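Local structure of imelysin-like protein (Psychrobacter arcticus, 3PF0) at residues A[332-335]-A[336-340]; A[319-322]-A[323-326]. The protein is of unknown function but is a putative metalloendopeptidase of the imelysin-like M75 family. All coordinates share one frame; numbering follows the deposited sequence.

In the fold
Helix 298-316 ends just before contact 2 (319-322 with 323-326). This contact closes a tight turn in the loop that leads to helix 327-351. Contact 1 (332-335 with 336-340) lies within that last helix and covers about two and a half turns of it. The two lie in series along the chain; they neither nest nor cross. Their centres are about 16 Å apart, and they meet through leucine packing, with Leu333 CD2 4.0 Å from Leu322 CD1. The turn of contact 2 is joined to the start of helix 268-283. Contact 1 faces helices 225-250, 268-283 and 298-316 of this all-helical chain.

Contact 1 (A[332-335]-A[336-340]); sequences ELYD and HLTNI
His336 folds back on the turn before it and gives two hydrogen bonds to Glu332 O. The backbone N lies 2.9 Å from Glu332 O. The ring atom ND1 lies 2.8 Å from the same oxygen. The two donors come from opposite faces of the carbonyl plane. Glu332 O sits at the ring edge, close to the ring plane, and the N-H of ND1 points at it with an angle of 157°. The Glu332 side chain runs alongside the ring, with Glu332 OE2 4.2 Å from His336 CE1 and the carboxylate and ring planes 50° apart. Replacing His336 with an alanine would probably leave Glu332 O with the backbone bond alone and open a gap against Thr311 and Leu314 of helix 298-316.

Both segments belong to alpha-helix 327-351, and the usual i to i+4 bonds run on through Leu337 N to Leu333 O and Asn339 N to Asp335 O. Tyr334 O also takes two donors, Thr338 N at 2.9 Å and Thr338 OG1 at 2.9 Å. OG1 is anti to its own carbonyl carbon (chi1 -61°), which turns it back along the helix and above the carbonyl plane of Tyr334. The same hydroxyl oxygen lies 3.3 Å above one face of the Tyr334 ring, towards the rim. Tyr334 OH has a weak bond to Lys242. Asp335 OD1 is met by Gln331, and Asn339 OD1 by Arg342.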
loop_
_atom_site.group_PDB
_atom_site.type_symbol
_atom_site.label_atom_id
_atom_site.label_comp_id
_atom_site.label_asym_id
_atom_site.label_seq_id
_atom_site.Cartn_x
_atom_site.Cartn_y
_atom_site.Cartn_z
ATOM N N GLU A 332 -2.589 -14.752 -16.330
ATOM C CA GLU A 332 -1.180 -14.464 -16.618
ATOM C C GLU A 332 -0.581 -13.555 -15.537
ATOM O O GLU A 332 0.545 -13.789 -15.083
ATOM C CB GLU A 332 -1.068 -13.781 -17.980
ATOM C CG GLU A 332 -0.352 -14.591 -19.037
ATOM C CD GLU A 332 0.034 -13.753 -20.239
ATOM O OE1 GLU A 332 -0.874 -13.328 -20.992
ATOM O OE2 GLU A 332 1.245 -13.475 -20.397
ATOM N N LEU A 333 -1.345 -12.518 -15.124
ATOM C CA LEU A 333 -0.932 -11.580 -14.086
ATOM C C LEU A 333 -0.766 -12.315 -12.758
ATOM O O LEU A 333 0.251 -12.115 -12.087
ATOM C CB LEU A 333 -1.918 -10.398 -13.957
ATOM C CG LEU A 333 -1.635 -9.375 -12.828
ATOM C CD1 LEU A 333 -0.250 -8.720 -12.975
ATOM C CD2 LEU A 333 -2.706 -8.315 -12.775
ATOM N N TYR A 334 -1.733 -13.190 -12.404
ATOM C CA TYR A 334 -1.679 -13.987 -11.177
ATOM C C TYR A 334 -0.475 -14.913 -11.201
ATOM O O TYR A 334 0.236 -14.985 -10.207
ATOM C CB TYR A 334 -2.972 -14.798 -10.958
ATOM C CG TYR A 334 -2.889 -15.709 -9.750
ATOM C CD1 TYR A 334 -2.947 -15.194 -8.458
ATOM C CD2 TYR A 334 -2.689 -17.078 -9.898
ATOM C CE1 TYR A 334 -2.819 -16.020 -7.344
ATOM C CE2 TYR A 334 -2.554 -17.912 -8.790
ATOM C CZ TYR A 334 -2.619 -17.378 -7.515
ATOM O OH TYR A 334 -2.508 -18.199 -6.420
ATOM N N ASP A 335 -0.247 -15.608 -12.331
ATOM C CA ASP A 335 0.870 -16.539 -12.539
ATOM C C ASP A 335 2.229 -15.830 -12.381
ATOM O O ASP A 335 3.123 -16.383 -11.736
ATOM C CB ASP A 335 0.757 -17.219 -13.911
ATOM C CG ASP A 335 -0.315 -18.303 -14.005
ATOM O OD1 ASP A 335 -0.873 -18.690 -12.949
ATOM O OD2 ASP A 335 -0.571 -18.789 -15.132
ATOM N N HIS A 336 2.358 -14.589 -12.914
ATOM C CA HIS A 336 3.565 -13.773 -12.793
ATOM C C HIS A 336 3.810 -13.410 -11.321
ATOM O O HIS A 336 4.954 -13.473 -10.867
ATOM C CB HIS A 336 3.458 -12.496 -13.652
ATOM C CG HIS A 336 3.921 -12.671 -15.065
ATOM N ND1 HIS A 336 3.112 -13.255 -16.023
ATOM C CD2 HIS A 336 5.096 -12.325 -15.637
ATOM C CE1 HIS A 336 3.820 -13.256 -17.141
ATOM N NE2 HIS A 336 5.018 -12.698 -16.959
ATOM N N LEU A 337 2.732 -13.061 -10.576
ATOM C CA LEU A 337 2.810 -12.694 -9.151
ATOM C C LEU A 337 3.181 -13.905 -8.287
ATOM O O LEU A 337 3.923 -13.758 -7.309
ATOM C CB LEU A 337 1.493 -12.065 -8.646
ATOM C CG LEU A 337 1.154 -10.665 -9.166
ATOM C CD1 LEU A 337 -0.261 -10.273 -8.793
ATOM C CD2 LEU A 337 2.167 -9.607 -8.687
ATOM N N THR A 338 2.684 -15.094 -8.674
ATOM C CA THR A 338 2.949 -16.374 -8.014
ATOM C C THR A 338 4.439 -16.737 -8.219
ATOM O O THR A 338 5.078 -17.256 -7.292
ATOM C CB THR A 338 1.970 -17.442 -8.537
ATOM O OG1 THR A 338 0.644 -17.021 -8.213
ATOM C CG2 THR A 338 2.211 -18.827 -7.935
ATOM N N ASN A 339 4.991 -16.430 -9.412
ATOM C CA ASN A 339 6.402 -16.674 -9.705
ATOM C C ASN A 339 7.311 -15.746 -8.854
ATOM O O ASN A 339 8.389 -16.174 -8.449
ATOM C CB ASN A 339 6.695 -16.513 -11.198
ATOM C CG ASN A 339 8.129 -16.812 -11.558
ATOM O OD1 ASN A 339 8.661 -17.883 -11.246
ATOM N ND2 ASN A 339 8.802 -15.851 -12.181
ATOM N N ILE A 340 6.864 -14.508 -8.555
ATOM C CA ILE A 340 7.620 -13.567 -7.715
ATOM C C ILE A 340 7.641 -14.091 -6.256
ATOM O O ILE A 340 8.705 -14.097 -5.641
ATOM C CB ILE A 340 7.096 -12.100 -7.825
ATOM C CG1 ILE A 340 7.409 -11.512 -9.221
ATOM C CG2 ILE A 340 7.679 -11.206 -6.710
ATOM C CD1 ILE A 340 6.737 -10.192 -9.554
#

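Contact 2 (A[319-322]-A[323-326]); sequences PEDL and ATAD
The carboxylate of Asp321 is approached obliquely from one side by Ala323: its backbone N lies 3.1 Å from OD1, well out of the carboxylate plane. Ala323 CB sits by the same oxygen, at 3.3 Å. Thr324 CG2 lies 4.0 Å from Asp321 CB, its side chain crossing that of Asp321 at about a right angle. The peptide carbonyl of Asp321 takes two donors. Thr324 OG1 comes in the carbonyl plane, 2.9 Å from Asp321 O. Thr324 N stands above that plane, 3.1 Å from the same oxygen.

The bond from Ala323 N to the side chain of Asp321 forms an Asx turn. It leads into a short 3-10 segment, where the i to i+3 bond of Thr324 N is followed by that of Ala325 N to Leu322 O. Leu322 O also accepts from the side chain of Gln330 in the helix that follows. Leu322 N gives its bond to Ser268 OG, at the start of helix 268-283.

The hydroxyl of Thr324 lies between its backbone N and carbonyl carbon (chi1 74°), a torsion that brings it to Asp321 O and also against the proline ring. The side chains of Pro319 and Thr324 run antiparallel past one another, Pro319 CB 3.3 Å from Thr324 OG1. Farther round the ring, Pro319 CD packs on the methyl CB of Ala325 at 3.6 Å.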
loop_
_atom_site.group_PDB
_atom_site.type_symbol
_atom_site.label_atom_id
_atom_site.label_comp_id
_atom_site.label_asym_id
_atom_site.label_seq_id
_atom_site.Cartn_x
_atom_site.Cartn_y
_atom_site.Cartn_z
ATOM N N PRO A 319 -6.122 -3.032 -19.076
ATOM C CA PRO A 319 -6.884 -1.774 -18.913
ATOM C C PRO A 319 -6.729 -1.139 -17.521
ATOM O O PRO A 319 -6.184 -1.773 -16.613
ATOM C CB PRO A 319 -8.338 -2.207 -19.162
ATOM C CG PRO A 319 -8.264 -3.601 -19.724
ATOM C CD PRO A 319 -7.035 -4.189 -19.122
ATOM N N GLU A 320 -7.196 0.131 -17.365
ATOM C CA GLU A 320 -7.166 0.896 -16.101
ATOM C C GLU A 320 -7.846 0.132 -14.981
ATOM O O GLU A 320 -7.370 0.151 -13.847
ATOM C CB GLU A 320 -7.839 2.262 -16.265
ATOM C CG GLU A 320 -6.989 3.293 -16.981
ATOM C CD GLU A 320 -7.537 4.705 -16.943
ATOM O OE1 GLU A 320 -8.766 4.879 -16.766
ATOM O OE2 GLU A 320 -6.724 5.645 -17.098
ATOM N N ASP A 321 -8.969 -0.539 -15.309
ATOM C CA ASP A 321 -9.720 -1.413 -14.413
ATOM C C ASP A 321 -9.395 -2.840 -14.841
ATOM O O ASP A 321 -9.805 -3.267 -15.927
ATOM C CB ASP A 321 -11.231 -1.106 -14.488
ATOM C CG ASP A 321 -12.110 -1.841 -13.491
ATOM O OD1 ASP A 321 -11.648 -2.850 -12.913
ATOM O OD2 ASP A 321 -13.274 -1.436 -13.320
ATOM N N LEU A 322 -8.629 -3.563 -14.004
ATOM C CA LEU A 322 -8.181 -4.936 -14.293
ATOM C C LEU A 322 -9.343 -5.919 -14.434
ATOM O O LEU A 322 -9.170 -6.962 -15.063
ATOM C CB LEU A 322 -7.183 -5.440 -13.231
ATOM C CG LEU A 322 -5.873 -4.624 -13.079
ATOM C CD1 LEU A 322 -5.012 -5.181 -11.974
ATOM C CD2 LEU A 322 -5.078 -4.569 -14.379
ATOM N N ALA A 323 -10.528 -5.581 -13.887
ATOM C CA ALA A 323 -11.719 -6.425 -13.995
ATOM C C ALA A 323 -12.217 -6.507 -15.439
ATOM O O ALA A 323 -12.812 -7.515 -15.796
ATOM C CB ALA A 323 -12.826 -5.894 -13.102
ATOM N N THR A 324 -11.970 -5.459 -16.261
ATOM C CA THR A 324 -12.416 -5.391 -17.664
ATOM C C THR A 324 -11.436 -6.123 -18.602
ATOM O O THR A 324 -11.660 -6.141 -19.812
ATOM C CB THR A 324 -12.639 -3.927 -18.126
ATOM O OG1 THR A 324 -11.381 -3.292 -18.332
ATOM C CG2 THR A 324 -13.484 -3.104 -17.150
ATOM N N ALA A 325 -10.356 -6.715 -18.056
ATOM C CA ALA A 325 -9.378 -7.448 -18.855
ATOM C C ALA A 325 -9.879 -8.850 -19.175
ATOM O O ALA A 325 -10.843 -9.307 -18.548
ATOM C CB ALA A 325 -8.063 -7.536 -18.108
ATOM N N ASP A 326 -9.216 -9.533 -20.153
ATOM C CA ASP A 326 -9.545 -10.910 -20.538
ATOM C C ASP A 326 -9.189 -11.842 -19.388
ATOM O O ASP A 326 -8.237 -11.562 -18.652
ATOM C CB ASP A 326 -8.800 -11.331 -21.822
ATOM C CG ASP A 326 -9.110 -10.489 -23.042
ATOM O OD1 ASP A 326 -10.263 -10.536 -23.521
ATOM O OD2 ASP A 326 -8.186 -9.816 -23.547
#